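Local coordinates for protein phytoene synthase (Enterococcus hirae, PDB 5IYS) that probably joins two farnesyl diphosphate molecules into dehydrosqualene, and holds two thio analogues of that substrate together with magnesium in its all-helical fold, at residues A[46-51]-A[141-146]; A[39-44]-A[97-102]; A[166-171]-A[250-255]. All blocks are in the same frame, centred on the assembly; numbering follows the deposited sequence.

In the fold
Contacts 1 and 3 lie in the buried interior, on opposite sides of the chain's centre. Both reach the same two farnesyl thiodiphosphates. Contact 1 joins helices 39-60 and 125-143 beside the prenyl chains, so it is mostly hydrocarbon. Contact 3 joins helices 155-172 and 236-258 and carries a magnesium ligand at the diphosphate end. Contact 2 is only partly buried and lies away from the annotated sites. It shares helix 39-60 with contact 1, and the two touch where Leu146 packs against Phe99. Contact 2 uses an aromatic ring against a lysine chain and a serine. Its centre is about 28 Å from that of contact 3.

Contact 1. Residues A[46-51]-A[141-146]; sequences YAVYAF and LMLLPL. With FPS (S-[(2E,6E)-3,7,11-trimethyldodeca-2,6,10-trienyl] trihydrogen thiodiphosphate), chain H; FPS (S-[(2E,6E)-3,7,11-trimethyldodeca-2,6,10-trienyl] trihydrogen thiodiphosphate), chain G.
Val48 is the residue of 46-51 that meets both Met142 and Leu143. This apolar packing makes up most of the contact. Val48 CG1 lies 3.7 Å from Met142 SD and also touches the CD2 methyl of Leu143. It gets there because this branch is set opposite the backbone N (chi1 170°). The second methyl, Val48 CG2, approaches Leu143 CD2 at 3.9 Å, so both branches of the valine are used. Phe51 adds a looser touch, with its CE1 4.4 Å from Met142 CE. Its ring is also packed edge-to-face with Phe106 of helix 104-116.

A second group of apolar contacts is made with the bound ligands. Leu143 divides its two methyls. Leu143 CD2 meets Val48, while Leu143 CD1 lies 3.7 Å from C15 of the chain G ligand and near C14 of the chain H ligand. Val48 CG1 also reaches that C14, at 3.7 Å. The Tyr49 ring meets the chain H prenyl tail obliquely, with CD2 3.4 Å from C12.

The polar part belongs to Tyr49 alone. Its hydroxyl donates to O1A of the chain G ligand, which lies at the ring edge and in its plane. The modelled separation of Tyr49 OH and O1A, 2.5 Å, is very short. Arg53 is hydrogen-bonded to the same hydroxyl.

The chemistry follows the ligands. Methyl groups and one tyrosine ring line the farnesyl tails, and the phenol of that ring reaches a phosphate. The helix pair thus forms an apolar wall of the prenyl pocket, with one polar group directed at the diphosphate end.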
loop_
_atom_site.group_PDB
_atom_site.type_symbol
_atom_site.label_atom_id
_atom_site.label_comp_id
_atom_site.label_asym_id
_atom_site.label_seq_id
_atom_site.Cartn_x
_atom_site.Cartn_y
_atom_site.Cartn_z
ATOM N N TYR A 46 -7.620 4.258 -9.347
ATOM C CA TYR A 46 -7.861 5.460 -8.543
ATOM C C TYR A 46 -9.086 5.301 -7.645
ATOM O O TYR A 46 -9.121 5.856 -6.557
ATOM C CB TYR A 46 -8.022 6.673 -9.479
ATOM C CG TYR A 46 -6.888 6.891 -10.468
ATOM C CD1 TYR A 46 -5.598 6.463 -10.199
ATOM C CD2 TYR A 46 -7.098 7.659 -11.622
ATOM C CE1 TYR A 46 -4.546 6.669 -11.148
ATOM C CE2 TYR A 46 -6.051 7.940 -12.504
ATOM C CZ TYR A 46 -4.802 7.405 -12.288
ATOM O OH TYR A 46 -3.818 7.679 -13.214
ATOM N N ALA A 47 -10.153 4.686 -8.151
ATOM C CA ALA A 47 -11.321 4.435 -7.323
ATOM C C ALA A 47 -10.939 3.580 -6.116
ATOM O O ALA A 47 -11.471 3.776 -5.024
ATOM C CB ALA A 47 -12.441 3.736 -8.159
ATOM N N VAL A 48 -10.161 2.525 -6.353
ATOM C CA VAL A 48 -9.757 1.639 -5.254
ATOM C C VAL A 48 -8.867 2.376 -4.265
ATOM O O VAL A 48 -9.081 2.276 -3.060
ATOM C CB VAL A 48 -8.920 0.429 -5.787
ATOM C CG1 VAL A 48 -8.301 -0.341 -4.604
ATOM C CG2 VAL A 48 -9.846 -0.474 -6.576
ATOM N N TYR A 49 -7.988 3.230 -4.779
ATOM C CA TYR A 49 -7.171 4.098 -3.934
ATOM C C TYR A 49 -8.042 4.976 -3.026
ATOM O O TYR A 49 -7.796 5.081 -1.812
ATOM C CB TYR A 49 -6.292 5.022 -4.790
ATOM C CG TYR A 49 -5.383 5.878 -3.936
ATOM C CD1 TYR A 49 -5.838 7.094 -3.407
ATOM C CD2 TYR A 49 -4.167 5.373 -3.484
ATOM C CE1 TYR A 49 -5.052 7.795 -2.485
ATOM C CE2 TYR A 49 -3.377 6.073 -2.591
ATOM C CZ TYR A 49 -3.835 7.283 -2.094
ATOM O OH TYR A 49 -3.065 7.981 -1.178
ATOM N N ALA A 50 -9.048 5.602 -3.629
ATOM C CA ALA A 50 -9.993 6.444 -2.885
ATOM C C ALA A 50 -10.659 5.706 -1.719
ATOM O O ALA A 50 -10.896 6.290 -0.662
ATOM C CB ALA A 50 -11.062 7.005 -3.839
ATOM N N PHE A 51 -11.154 4.505 -1.970
ATOM C CA PHE A 51 -11.756 3.711 -0.906
ATOM C C PHE A 51 -10.733 3.475 0.205
ATOM O O PHE A 51 -11.017 3.752 1.380
ATOM C CB PHE A 51 -12.286 2.385 -1.442
ATOM C CG PHE A 51 -12.614 1.390 -0.356
ATOM C CD1 PHE A 51 -11.610 0.591 0.181
ATOM C CD2 PHE A 51 -13.905 1.304 0.163
ATOM C CE1 PHE A 51 -11.895 -0.345 1.192
ATOM C CE2 PHE A 51 -14.214 0.366 1.173
ATOM C CZ PHE A 51 -13.189 -0.419 1.711
ATOM N N LEU A 141 -4.839 -7.611 -3.441
ATOM C CA LEU A 141 -5.968 -8.418 -3.860
ATOM C C LEU A 141 -7.107 -7.622 -4.463
ATOM O O LEU A 141 -7.817 -8.125 -5.338
ATOM C CB LEU A 141 -6.458 -9.267 -2.686
ATOM C CG LEU A 141 -5.397 -10.241 -2.162
ATOM C CD1 LEU A 141 -6.081 -11.276 -1.267
ATOM C CD2 LEU A 141 -4.698 -10.910 -3.332
ATOM N N MET A 142 -7.381 -6.430 -3.923
ATOM C CA MET A 142 -8.359 -5.559 -4.560
ATOM C C MET A 142 -8.021 -5.288 -6.015
ATOM O O MET A 142 -8.924 -5.244 -6.865
ATOM C CB MET A 142 -8.445 -4.203 -3.847
ATOM C CG MET A 142 -8.833 -4.290 -2.402
ATOM S SD MET A 142 -8.674 -2.622 -1.667
ATOM C CE MET A 142 -8.638 -3.130 0.049
ATOM N N LEU A 143 -6.746 -5.000 -6.277
ATOM C CA LEU A 143 -6.289 -4.620 -7.619
ATOM C C LEU A 143 -6.047 -5.751 -8.616
ATOM O O LEU A 143 -5.995 -5.521 -9.834
ATOM C CB LEU A 143 -5.002 -3.796 -7.513
ATOM C CG LEU A 143 -5.152 -2.483 -6.732
ATOM C CD1 LEU A 143 -3.798 -1.787 -6.631
ATOM C CD2 LEU A 143 -6.150 -1.573 -7.414
ATOM N N LEU A 144 -5.839 -6.964 -8.123
ATOM C CA LEU A 144 -5.425 -8.044 -9.015
ATOM C C LEU A 144 -6.337 -8.222 -10.231
ATOM O O LEU A 144 -5.858 -8.511 -11.328
ATOM C CB LEU A 144 -5.362 -9.363 -8.248
ATOM C CG LEU A 144 -3.992 -9.829 -7.734
ATOM C CD1 LEU A 144 -4.026 -11.277 -7.137
ATOM C CD2 LEU A 144 -2.959 -9.742 -8.854
ATOM N N PRO A 145 -7.663 -8.107 -10.049
ATOM C CA PRO A 145 -8.501 -8.391 -11.203
ATOM C C PRO A 145 -8.336 -7.336 -12.294
ATOM O O PRO A 145 -8.739 -7.566 -13.433
ATOM C CB PRO A 145 -9.927 -8.351 -10.624
ATOM C CG PRO A 145 -9.748 -8.673 -9.165
ATOM C CD PRO A 145 -8.466 -7.937 -8.826
ATOM N N LEU A 146 -7.737 -6.199 -11.971
ATOM C CA LEU A 146 -7.410 -5.237 -13.033
ATOM C C LEU A 146 -6.163 -5.580 -13.834
ATOM O O LEU A 146 -5.851 -4.895 -14.817
ATOM C CB LEU A 146 -7.283 -3.801 -12.500
ATOM C CG LEU A 146 -8.389 -3.355 -11.540
ATOM C CD1 LEU A 146 -8.071 -2.021 -10.839
ATOM C CD2 LEU A 146 -9.691 -3.223 -12.284
HETATM C C1 FPS H . -0.619 3.766 4.106
HETATM S S1 FPS H . 0.342 3.029 5.391
HETATM C C2 FPS H . -2.048 3.293 4.216
HETATM C C3 FPS H . -2.469 2.044 3.945
HETATM C C4 FPS H . -1.542 0.914 3.586
HETATM C C5 FPS H . -3.950 1.764 4.060
HETATM C C6 FPS H . -4.729 2.361 2.889
HETATM C C7 FPS H . -4.061 2.028 1.566
HETATM C C8 FPS H . -3.857 2.967 0.631
HETATM C C10 FPS H . -3.130 2.542 -0.622
HETATM C C9 FPS H . -4.248 4.402 0.866
HETATM C C11 FPS H . -4.059 2.100 -1.730
HETATM C C12 FPS H . -3.166 2.145 -2.963
HETATM C C13 FPS H . -3.561 1.780 -4.197
HETATM C C14 FPS H . -4.942 1.291 -4.509
HETATM C C15 FPS H . -2.562 1.858 -5.308
HETATM P PA FPS H . 0.192 4.501 6.798
HETATM O O1A FPS H . -1.234 4.689 7.162
HETATM O O2A FPS H . 1.016 4.044 8.103
HETATM O O3A FPS H . 1.027 5.777 6.247
HETATM P PB FPS H . 0.468 7.186 5.755
HETATM O O1B FPS H . 1.025 8.186 6.732
HETATM O O2B FPS H . -1.042 7.280 5.751
HETATM O O3B FPS H . 0.989 7.384 4.347
HETATM C C1 FPS G . 1.175 3.511 0.818
HETATM S S1 FPS G . -0.265 4.452 0.478
HETATM C C2 FPS G . 0.764 2.117 0.381
HETATM C C3 FPS G . 1.157 0.983 0.987
HETATM C C4 FPS G . 2.090 1.023 2.161
HETATM C C5 FPS G . 0.701 -0.374 0.486
HETATM C C6 FPS G . -0.237 -0.337 -0.720
HETATM C C7 FPS G . -0.287 -1.722 -1.333
HETATM C C8 FPS G . -0.374 -1.917 -2.661
HETATM C C10 FPS G . -0.542 -3.341 -3.143
HETATM C C9 FPS G . -0.383 -0.787 -3.663
HETATM C C11 FPS G . 0.568 -3.665 -4.147
HETATM C C12 FPS G . 0.334 -5.021 -4.793
HETATM C C13 FPS G . -0.305 -5.213 -5.969
HETATM C C14 FPS G . -0.447 -6.606 -6.526
HETATM C C15 FPS G . -0.861 -4.066 -6.773
HETATM P PA FPS G . 0.159 6.468 0.340
HETATM O O1A FPS G . -0.806 7.159 -0.518
HETATM O O2A FPS G . -0.151 6.951 1.853
HETATM O O3A FPS G . 1.687 6.839 0.066
HETATM P PB FPS G . 2.633 6.959 1.382
HETATM O O1B FPS G . 2.724 8.388 1.841
HETATM O O2B FPS G . 3.929 6.329 0.929
HETATM O O3B FPS G . 2.123 6.175 2.572
#

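Contact 2. Residues A[39-44]-A[97-102]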
loop_
_atom_site.group_PDB
_atom_site.type_symbol
_atom_site.label_atom_id
_atom_site.label_comp_id
_atom_site.label_asym_id
_atom_site.label_seq_id
_atom_site.Cartn_x
_atom_site.Cartn_y
_atom_site.Cartn_z
ATOM N N LYS A 39 -6.190 4.024 -19.733
ATOM C CA LYS A 39 -6.957 5.016 -18.989
ATOM C C LYS A 39 -8.004 4.370 -18.078
ATOM O O LYS A 39 -8.085 4.728 -16.922
ATOM C CB LYS A 39 -7.658 5.991 -19.952
ATOM C CG LYS A 39 -8.406 7.130 -19.254
ATOM C CD LYS A 39 -8.805 8.274 -20.201
ATOM C CE LYS A 39 -9.592 9.366 -19.448
ATOM N NZ LYS A 39 -10.516 10.228 -20.273
ATOM N N ARG A 40 -8.830 3.460 -18.603
ATOM C CA ARG A 40 -9.909 2.889 -17.808
ATOM C C ARG A 40 -9.440 2.025 -16.650
ATOM O O ARG A 40 -10.057 2.039 -15.572
ATOM C CB ARG A 40 -10.944 2.171 -18.670
ATOM C CG ARG A 40 -11.656 3.147 -19.594
ATOM C CD ARG A 40 -12.407 2.492 -20.758
ATOM N NE ARG A 40 -12.842 3.580 -21.623
ATOM C CZ ARG A 40 -14.110 3.884 -21.898
ATOM N NH1 ARG A 40 -15.111 3.057 -21.590
ATOM N NH2 ARG A 40 -14.360 5.033 -22.504
ATOM N N LYS A 41 -8.339 1.308 -16.861
ATOM C CA LYS A 41 -7.714 0.576 -15.758
ATOM C C LYS A 41 -7.098 1.522 -14.748
ATOM O O LYS A 41 -7.273 1.360 -13.536
ATOM C CB LYS A 41 -6.682 -0.435 -16.288
ATOM C CG LYS A 41 -7.360 -1.696 -16.819
ATOM C CD LYS A 41 -6.339 -2.690 -17.359
ATOM C CE LYS A 41 -6.958 -4.086 -17.503
ATOM N NZ LYS A 41 -5.948 -4.963 -18.195
ATOM N N ALA A 42 -6.467 2.588 -15.229
ATOM C CA ALA A 42 -5.919 3.547 -14.291
ATOM C C ALA A 42 -7.030 4.184 -13.437
ATOM O O ALA A 42 -6.904 4.329 -12.223
ATOM C CB ALA A 42 -5.108 4.626 -15.047
ATOM N N GLN A 43 -8.131 4.561 -14.056
ATOM C CA GLN A 43 -9.213 5.217 -13.293
ATOM C C GLN A 43 -9.797 4.234 -12.286
ATOM O O GLN A 43 -10.225 4.610 -11.217
ATOM C CB GLN A 43 -10.334 5.591 -14.267
ATOM C CG GLN A 43 -9.937 6.748 -15.191
ATOM C CD GLN A 43 -11.024 7.008 -16.217
ATOM O OE1 GLN A 43 -11.317 6.158 -17.051
ATOM N NE2 GLN A 43 -11.675 8.148 -16.100
ATOM N N SER A 44 -9.791 2.954 -12.638
ATOM C CA SER A 44 -10.273 1.898 -11.748
ATOM C C SER A 44 -9.358 1.792 -10.532
ATOM O O SER A 44 -9.839 1.709 -9.415
ATOM C CB SER A 44 -10.358 0.561 -12.485
ATOM O OG SER A 44 -11.293 0.636 -13.569
ATOM N N ASP A 97 -18.586 -3.845 -12.045
ATOM C CA ASP A 97 -19.324 -4.261 -13.245
ATOM C C ASP A 97 -18.422 -4.768 -14.365
ATOM O O ASP A 97 -18.874 -5.564 -15.222
ATOM C CB ASP A 97 -20.152 -3.115 -13.824
ATOM C CG ASP A 97 -21.448 -2.874 -13.073
ATOM O OD1 ASP A 97 -21.804 -3.651 -12.152
ATOM O OD2 ASP A 97 -22.106 -1.864 -13.402
ATOM N N ASN A 98 -17.237 -4.166 -14.461
ATOM C CA ASN A 98 -16.359 -4.358 -15.617
ATOM C C ASN A 98 -15.305 -5.440 -15.442
ATOM O O ASN A 98 -14.726 -5.893 -16.424
ATOM C CB ASN A 98 -15.647 -3.049 -16.001
ATOM C CG ASN A 98 -16.587 -2.004 -16.632
ATOM O OD1 ASN A 98 -17.733 -2.276 -16.988
ATOM N ND2 ASN A 98 -16.096 -0.769 -16.718
ATOM N N PHE A 99 -14.898 -5.694 -14.200
ATOM C CA PHE A 99 -13.826 -6.655 -13.899
ATOM C C PHE A 99 -14.331 -7.582 -12.797
ATOM O O PHE A 99 -15.213 -7.182 -12.044
ATOM C CB PHE A 99 -12.578 -5.908 -13.409
ATOM C CG PHE A 99 -11.954 -5.036 -14.470
ATOM C CD1 PHE A 99 -11.071 -5.571 -15.394
ATOM C CD2 PHE A 99 -12.256 -3.680 -14.539
ATOM C CE1 PHE A 99 -10.507 -4.757 -16.382
ATOM C CE2 PHE A 99 -11.733 -2.886 -15.536
ATOM C CZ PHE A 99 -10.865 -3.426 -16.461
ATOM N N PRO A 100 -13.723 -8.766 -12.645
ATOM C CA PRO A 100 -14.153 -9.720 -11.615
ATOM C C PRO A 100 -13.632 -9.340 -10.237
ATOM O O PRO A 100 -12.876 -10.080 -9.593
ATOM C CB PRO A 100 -13.563 -11.045 -12.097
ATOM C CG PRO A 100 -12.396 -10.667 -12.945
ATOM C CD PRO A 100 -12.646 -9.296 -13.508
ATOM N N MET A 101 -13.938 -8.109 -9.828
ATOM C CA MET A 101 -13.545 -7.635 -8.508
ATOM C C MET A 101 -14.276 -8.451 -7.448
ATOM O O MET A 101 -15.404 -8.882 -7.684
ATOM C CB MET A 101 -13.989 -6.171 -8.408
ATOM C CG MET A 101 -13.264 -5.315 -9.443
ATOM S SD MET A 101 -11.522 -4.987 -9.031
ATOM C CE MET A 101 -11.714 -3.950 -7.574
ATOM N N VAL A 102 -13.684 -8.564 -6.262
ATOM C CA VAL A 102 -14.306 -9.287 -5.144
ATOM C C VAL A 102 -14.316 -8.425 -3.890
ATOM O O VAL A 102 -13.365 -7.687 -3.615
ATOM C CB VAL A 102 -13.639 -10.672 -4.895
ATOM C CG1 VAL A 102 -13.760 -11.529 -6.157
ATOM C CG2 VAL A 102 -12.174 -10.515 -4.594
#
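Phe99 has the most surface buried here, and its ring is set against Lys41 and Ser44 of helix 39-60. Its side chain leaves the backbone toward that helix. The ring's outer end does the touching, through CE1, CZ and CE2. Both partners come at an oblique angle to the ring.

Lys41 comes next. Its aliphatic chain is extended and crosses the phenylalanine side chain at about a right angle. Two of its carbons touch the ring. Lys41 CE lies 3.8 Å from Phe99 CE1, and Lys41 CG lies 3.9 Å from Phe99 CZ. The methylenes therefore do the packing. The ammonium group has a long, weak ion pair with Asp237.

Ser44 meets the next ring corner, on the same side of the ring plane as Lys41. Ser44 OG is 4.1 Å from Phe99 CE2, which is van der Waals contact and not a polar bond. Ser44 OG donates to Arg40 O at 2.7 Å, one turn back in its own helix. It can reach there with OG turned away from the carbonyl carbon (chi1 -62°). Arg40 O also accepts the backbone N of Ser44, and the two donors come from opposite faces of the carbonyl plane. Ser44 and Phe99 both pack on Leu146 as well.

Phe99 is the first residue to leave the helical backbone after helix 87-98. Pro100 then forms the centre of an inverse gamma turn. The arrangement is plain packing of a phenylalanine, just past the end of helix 87-98, on the first turns of helix 39-60 in this all-helical squalene/phytoene synthase fold.

Contact 3. Residues A[166-171]-A[250-255]. With MG (magnesium ion), chain D; FPS (S-[(2E,6E)-3,7,11-trimethyldodeca-2,6,10-trienyl] trihydrogen thiodiphosphate), chain H; FPS (S-[(2E,6E)-3,7,11-trimethyldodeca-2,6,10-trienyl] trihydrogen thiodiphosphate), chain G.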
loop_
_atom_site.group_PDB
_atom_site.type_symbol
_atom_site.label_atom_id
_atom_site.label_comp_id
_atom_site.label_asym_id
_atom_site.label_seq_id
_atom_site.Cartn_x
_atom_site.Cartn_y
_atom_site.Cartn_z
ATOM N N GLN A 166 4.300 -2.358 2.834
ATOM C CA GLN A 166 3.885 -1.957 4.180
ATOM C C GLN A 166 5.130 -1.963 5.089
ATOM O O GLN A 166 5.262 -1.073 5.916
ATOM C CB GLN A 166 2.819 -2.914 4.728
ATOM C CG GLN A 166 2.342 -2.609 6.135
ATOM C CD GLN A 166 1.846 -1.182 6.274
ATOM O OE1 GLN A 166 2.351 -0.423 7.100
ATOM N NE2 GLN A 166 0.975 -0.769 5.367
ATOM N N LEU A 167 5.987 -2.977 4.974
ATOM C CA LEU A 167 7.255 -3.001 5.736
ATOM C C LEU A 167 8.119 -1.783 5.426
ATOM O O LEU A 167 8.780 -1.229 6.302
ATOM C CB LEU A 167 8.065 -4.256 5.385
ATOM C CG LEU A 167 7.570 -5.575 5.979
ATOM C CD1 LEU A 167 8.526 -6.706 5.649
ATOM C CD2 LEU A 167 7.381 -5.432 7.490
ATOM N N THR A 168 8.190 -1.424 4.147
ATOM C CA THR A 168 8.913 -0.215 3.737
ATOM C C THR A 168 8.315 1.030 4.402
ATOM O O THR A 168 9.036 1.890 4.926
ATOM C CB THR A 168 8.831 -0.060 2.200
ATOM O OG1 THR A 168 9.368 -1.240 1.567
ATOM C CG2 THR A 168 9.590 1.181 1.730
ATOM N N ASN A 169 6.991 1.124 4.405
ATOM C CA ASN A 169 6.317 2.248 5.072
ATOM C C ASN A 169 6.648 2.340 6.568
ATOM O O ASN A 169 6.934 3.429 7.112
ATOM C CB ASN A 169 4.807 2.155 4.818
ATOM C CG ASN A 169 4.043 3.348 5.379
ATOM O OD1 ASN A 169 3.852 3.430 6.581
ATOM N ND2 ASN A 169 3.589 4.256 4.510
ATOM N N ILE A 170 6.697 1.170 7.198
ATOM C CA ILE A 170 7.041 1.047 8.611
ATOM C C ILE A 170 8.472 1.554 8.878
ATOM O O ILE A 170 8.727 2.365 9.793
ATOM C CB ILE A 170 6.888 -0.431 9.056
ATOM C CG1 ILE A 170 5.407 -0.795 9.260
ATOM C CG2 ILE A 170 7.617 -0.680 10.350
ATOM C CD1 ILE A 170 5.119 -2.312 9.389
ATOM N N LEU A 171 9.391 1.113 8.028
ATOM C CA LEU A 171 10.817 1.404 8.169
ATOM C C LEU A 171 11.096 2.860 7.852
ATOM O O LEU A 171 12.025 3.479 8.384
ATOM C CB LEU A 171 11.619 0.490 7.234
ATOM C CG LEU A 171 11.717 -0.960 7.730
ATOM C CD1 LEU A 171 12.183 -1.855 6.612
ATOM C CD2 LEU A 171 12.709 -1.070 8.941
ATOM N N ARG A 250 10.052 0.903 -3.209
ATOM C CA ARG A 250 11.214 0.208 -2.639
ATOM C C ARG A 250 12.397 1.150 -2.448
ATOM O O ARG A 250 13.238 0.956 -1.564
ATOM C CB ARG A 250 11.679 -0.924 -3.569
ATOM C CG ARG A 250 12.915 -1.648 -3.043
ATOM C CD ARG A 250 13.208 -2.895 -3.889
ATOM N NE ARG A 250 13.534 -2.477 -5.251
ATOM C CZ ARG A 250 13.839 -3.317 -6.233
ATOM N NH1 ARG A 250 13.825 -4.624 -5.997
ATOM N NH2 ARG A 250 14.076 -2.854 -7.460
ATOM N N GLU A 251 12.535 2.068 -3.396
ATOM C CA GLU A 251 13.573 3.105 -3.346
ATOM C C GLU A 251 13.636 3.883 -2.043
ATOM O O GLU A 251 14.717 4.309 -1.616
ATOM C CB GLU A 251 13.394 4.066 -4.540
ATOM C CG GLU A 251 14.392 5.228 -4.534
ATOM C CD GLU A 251 15.798 4.824 -4.948
ATOM O OE1 GLU A 251 16.006 3.670 -5.384
ATOM O OE2 GLU A 251 16.718 5.659 -4.783
ATOM N N GLN A 252 12.515 3.987 -1.333
ATOM C CA GLN A 252 12.562 4.659 -0.039
ATOM C C GLN A 252 13.451 3.999 1.005
ATOM O O GLN A 252 13.905 4.672 1.939
ATOM C CB GLN A 252 11.163 4.876 0.538
ATOM C CG GLN A 252 10.263 5.593 -0.468
ATOM C CD GLN A 252 8.839 5.667 0.012
ATOM O OE1 GLN A 252 8.403 6.696 0.533
ATOM N NE2 GLN A 252 8.164 4.527 0.002
ATOM N N LEU A 253 13.680 2.692 0.876
ATOM C CA LEU A 253 14.666 2.045 1.743
ATOM C C LEU A 253 16.053 2.666 1.538
ATOM O O LEU A 253 16.782 2.896 2.503
ATOM C CB LEU A 253 14.717 0.529 1.504
ATOM C CG LEU A 253 13.397 -0.227 1.776
ATOM C CD1 LEU A 253 13.593 -1.662 1.323
ATOM C CD2 LEU A 253 13.033 -0.196 3.248
ATOM N N ASN A 254 16.453 2.854 0.290
ATOM C CA ASN A 254 17.774 3.434 0.004
ATOM C C ASN A 254 17.935 4.871 0.457
ATOM O O ASN A 254 19.009 5.274 0.901
ATOM C CB ASN A 254 18.121 3.298 -1.473
ATOM C CG ASN A 254 18.663 1.927 -1.801
ATOM O OD1 ASN A 254 19.019 1.156 -0.911
ATOM N ND2 ASN A 254 18.670 1.586 -3.078
ATOM N N ILE A 255 16.838 5.613 0.441
ATOM C CA ILE A 255 16.794 6.973 0.957
ATOM C C ILE A 255 17.174 6.990 2.437
ATOM O O ILE A 255 17.969 7.833 2.864
ATOM C CB ILE A 255 15.369 7.561 0.794
ATOM C CG1 ILE A 255 15.184 8.159 -0.603
ATOM C CG2 ILE A 255 15.066 8.619 1.844
ATOM C CD1 ILE A 255 16.169 7.641 -1.629
HETATM MG MG MG D . 2.867 3.979 8.400
HETATM C C1 FPS H . -0.619 3.766 4.106
HETATM S S1 FPS H . 0.342 3.029 5.391
HETATM C C2 FPS H . -2.048 3.293 4.216
HETATM C C3 FPS H . -2.469 2.044 3.945
HETATM C C4 FPS H . -1.542 0.914 3.586
HETATM C C5 FPS H . -3.950 1.764 4.060
HETATM C C6 FPS H . -4.729 2.361 2.889
HETATM C C7 FPS H . -4.061 2.028 1.566
HETATM C C8 FPS H . -3.857 2.967 0.631
HETATM C C10 FPS H . -3.130 2.542 -0.622
HETATM C C9 FPS H . -4.248 4.402 0.866
HETATM C C11 FPS H . -4.059 2.100 -1.730
HETATM C C12 FPS H . -3.166 2.145 -2.963
HETATM C C13 FPS H . -3.561 1.780 -4.197
HETATM C C14 FPS H . -4.942 1.291 -4.509
HETATM C C15 FPS H . -2.562 1.858 -5.308
HETATM P PA FPS H . 0.192 4.501 6.798
HETATM O O1A FPS H . -1.234 4.689 7.162
HETATM O O2A FPS H . 1.016 4.044 8.103
HETATM O O3A FPS H . 1.027 5.777 6.247
HETATM P PB FPS H . 0.468 7.186 5.755
HETATM O O1B FPS H . 1.025 8.186 6.732
HETATM O O2B FPS H . -1.042 7.280 5.751
HETATM O O3B FPS H . 0.989 7.384 4.347
HETATM C C1 FPS G . 1.175 3.511 0.818
HETATM S S1 FPS G . -0.265 4.452 0.478
HETATM C C2 FPS G . 0.764 2.117 0.381
HETATM C C3 FPS G . 1.157 0.983 0.987
HETATM C C4 FPS G . 2.090 1.023 2.161
HETATM C C5 FPS G . 0.701 -0.374 0.486
HETATM C C6 FPS G . -0.237 -0.337 -0.720
HETATM C C7 FPS G . -0.287 -1.722 -1.333
HETATM C C8 FPS G . -0.374 -1.917 -2.661
HETATM C C10 FPS G . -0.542 -3.341 -3.143
HETATM C C9 FPS G . -0.383 -0.787 -3.663
HETATM C C11 FPS G . 0.568 -3.665 -4.147
HETATM C C12 FPS G . 0.334 -5.021 -4.793
HETATM C C13 FPS G . -0.305 -5.213 -5.969
HETATM C C14 FPS G . -0.447 -6.606 -6.526
HETATM C C15 FPS G . -0.861 -4.066 -6.773
HETATM P PA FPS G . 0.159 6.468 0.340
HETATM O O1A FPS G . -0.806 7.159 -0.518
HETATM O O2A FPS G . -0.151 6.951 1.853
HETATM O O3A FPS G . 1.687 6.839 0.066
HETATM P PB FPS G . 2.633 6.959 1.382
HETATM O O1B FPS G . 2.724 8.388 1.841
HETATM O O2B FPS G . 3.929 6.329 0.929
HETATM O O3B FPS G . 2.123 6.175 2.572
HETATM O O HOH W 1 2.352 2.274 9.253
HETATM O O HOH W 2 4.445 3.595 9.196
HETATM O O HOH W 3 3.345 5.417 7.700
#
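Thr168 and Leu171 pack on Gln252 and Leu253, joining two nearly parallel helices of the all-alpha trans-isoprenyl diphosphate synthase fold. The short helical segments cross at 26°, with axes 9.1 Å apart. The closest pair is Leu171 CD1 and Leu253 CD2, at 3.8 Å. Thr168 puts its methyl into the interface. Thr168 CG2 lies 4.0 Å from Leu253 CD2 and equally near Gln252 NE2.

The polar ends are held by residues beyond the two segments. Thr168 OG1 is hydrogen-bonded to Ala164 O and to Tyr224. Gln252 OE1 takes a bond from Arg172, and its NE2 bonds to Tyr249 O. Arg172 is itself bonded to a ligand, so Gln252 sits in the second shell of the diphosphate site.

Helix 155-172 has a different role on its other face. Asn169, whose side chain leaves the backbone away from helix 236-258, extends CG opposite its backbone N (chi1 -175°). It reaches a magnesium ion and both ligands. The ion is also bound by O2A of the chain H ligand and three waters. With Asp173, Asn169 probably corresponds to the second aspartate-rich motif of this family, although Asp173 does not bind this ion here. Tyr249 OH is hydrogen-bonded to Asn169 ND2. Asn169 ND2 also lies 3.1 Å from O3B of the chain G ligand and makes a weak bond to O3A of the chain H ligand. Asn169 OD1 binds the magnesium ion at 2.1 Å.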